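Local coordinates for delta toxin (Clostridium perfringens, PDB 2YGT), which is a secreted haemolytic toxin that probably assembles into a beta-barrel pore in the membrane of target cells, at residues T234-N237 against G238-K241. Residues are numbered along the deposited sequence; the frame is centred on the assembly and turned at random.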
ATOM      1  N   THR A 234       7.097  -1.028 -18.583  1.00 22.07           N
ATOM      2  CA  THR A 234       7.917  -1.188 -19.775  1.00 17.75           C
ATOM      3  C   THR A 234       7.789   0.045 -20.657  1.00 22.14           C
ATOM      4  O   THR A 234       6.825   0.807 -20.550  1.00 23.71           O
ATOM      5  CB  THR A 234       7.527  -2.438 -20.592  1.00 17.86           C
ATOM      6  OG1 THR A 234       6.158  -2.339 -21.006  1.00 18.15           O
ATOM      7  CG2 THR A 234       7.730  -3.708 -19.770  1.00 17.51           C
ATOM      8  N   ALA A 235       8.767   0.240 -21.531  1.00 18.74           N
ATOM      9  CA  ALA A 235       8.753   1.373 -22.440  1.00 30.96           C
ATOM     10  C   ALA A 235       9.594   1.055 -23.669  1.00 30.56           C
ATOM     11  O   ALA A 235      10.625   0.389 -23.559  1.00 22.75           O
ATOM     12  CB  ALA A 235       9.277   2.621 -21.735  1.00 19.52           C
ATOM     13  N   PRO A 236       9.146   1.513 -24.849  1.00 27.31           N
ATOM     14  CA  PRO A 236       9.908   1.334 -26.090  1.00 24.44           C
ATOM     15  C   PRO A 236      11.345   1.805 -25.904  1.00 32.94           C
ATOM     16  O   PRO A 236      11.583   2.758 -25.162  1.00 20.99           O
ATOM     17  CB  PRO A 236       9.170   2.232 -27.084  1.00 22.00           C
ATOM     18  CG  PRO A 236       7.767   2.259 -26.579  1.00 24.72           C
ATOM     19  CD  PRO A 236       7.875   2.221 -25.077  1.00 24.00           C
ATOM     20  N   ASN A 237      12.284   1.140 -26.569  1.00 34.06           N
ATOM     21  CA  ASN A 237      13.711   1.370 -26.348  1.00 40.09           C
ATOM     22  C   ASN A 237      14.162   2.830 -26.281  1.00 48.34           C
ATOM     23  O   ASN A 237      15.047   3.173 -25.498  1.00 55.23           O
ATOM     24  CB  ASN A 237      14.547   0.608 -27.381  1.00 36.35           C
ATOM     25  CG  ASN A 237      14.811  -0.826 -26.971  1.00 36.47           C
ATOM     26  OD1 ASN A 237      14.721  -1.173 -25.794  1.00 28.09           O
ATOM     27  ND2 ASN A 237      15.142  -1.669 -27.943  1.00 46.49           N
ATOM     28  N   GLY A 238      13.558   3.687 -27.095  1.00 22.20           N
ATOM     29  CA  GLY A 238      14.002   5.068 -27.179  1.00 28.62           C
ATOM     30  C   GLY A 238      13.404   6.043 -26.178  1.00 29.94           C
ATOM     31  O   GLY A 238      13.814   7.204 -26.124  1.00 23.32           O
ATOM     32  N   THR A 239      12.444   5.577 -25.380  1.00 22.21           N
ATOM     33  CA  THR A 239      11.702   6.442 -24.460  1.00 22.23           C
ATOM     34  C   THR A 239      12.599   7.269 -23.537  1.00 22.20           C
ATOM     35  O   THR A 239      13.499   6.739 -22.888  1.00 27.89           O
ATOM     36  CB  THR A 239      10.710   5.627 -23.602  1.00 24.53           C
ATOM     37  OG1 THR A 239       9.927   4.778 -24.450  1.00 29.66           O
ATOM     38  CG2 THR A 239       9.782   6.552 -22.824  1.00 21.66           C
ATOM     39  N   LYS A 240      12.334   8.571 -23.479  1.00 22.91           N
ATOM     40  CA  LYS A 240      13.107   9.478 -22.639  1.00 23.07           C
ATOM     41  C   LYS A 240      12.450   9.702 -21.279  1.00 29.50           C
ATOM     42  O   LYS A 240      13.087   9.546 -20.239  1.00 26.05           O
ATOM     43  CB  LYS A 240      13.323  10.816 -23.348  1.00 27.66           C
ATOM     44  CG  LYS A 240      14.298  10.756 -24.515  1.00 29.86           C
ATOM     45  N   LYS A 241      11.175  10.074 -21.287  1.00 22.96           N
ATOM     46  CA  LYS A 241      10.473  10.371 -20.044  1.00 22.71           C
ATOM     47  C   LYS A 241       9.033   9.878 -20.059  1.00 32.52           C
ATOM     48  O   LYS A 241       8.394   9.823 -21.111  1.00 22.90           O
ATOM     49  CB  LYS A 241      10.517  11.875 -19.754  1.00 23.63           C
ATOM     50  CG  LYS A 241      11.929  12.426 -19.629  1.00 40.67           C
ATOM     51  CD  LYS A 241      11.948  13.902 -19.282  1.00 43.70           C
ATOM     52  CE  LYS A 241      13.373  14.436 -19.293  1.00 44.01           C
ATOM     53  NZ  LYS A 241      13.452  15.825 -18.762  1.00 47.48           N
TER
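Pro-236 and Thr-239 are the ends of a type I beta turn, with Asn-237 and Gly-238 at its corners. The turn follows strand 224-235 and redirects the chain toward strand 241-259, so it joins two sheets of the toxin. Its backbone bond runs from Thr-239 N to Pro-236 O, 3.0 Å, and is nearly straight at the hydrogen (169°). The amide stands above the carbonyl plane of Pro-236.

The hydroxyl of Thr-239 donates to the same oxygen, with OG1 2.7 Å from Pro-236 O. This donor lies nearer the carbonyl plane, tilted 19° from it. Chi1 of -50° turns OG1 beside its own backbone N, and both donors can then reach one acceptor. OG1 also lies against the proline ring, 3.3 Å from Pro-236 CD. The methyl of Ala-235, one residue before the turn, points toward Thr-239 and meets it, with Ala-235 CB 3.5 Å from Thr-239 OG1 and 3.8 Å from Thr-239 CB. Met-61 touches the side chains of both Asn-237 and Thr-239. Trp-283 packs on Ala-235. The side chain of Asn-237 lies about 8 Å from that of Asp-54, a zinc ligand, and about 9 Å from a bound zinc ion.

One carbonyl oxygen thus receives two bonds from a single residue. The threonine ties side chain and backbone to the start of the turn, which should restrict its rotation about chi1.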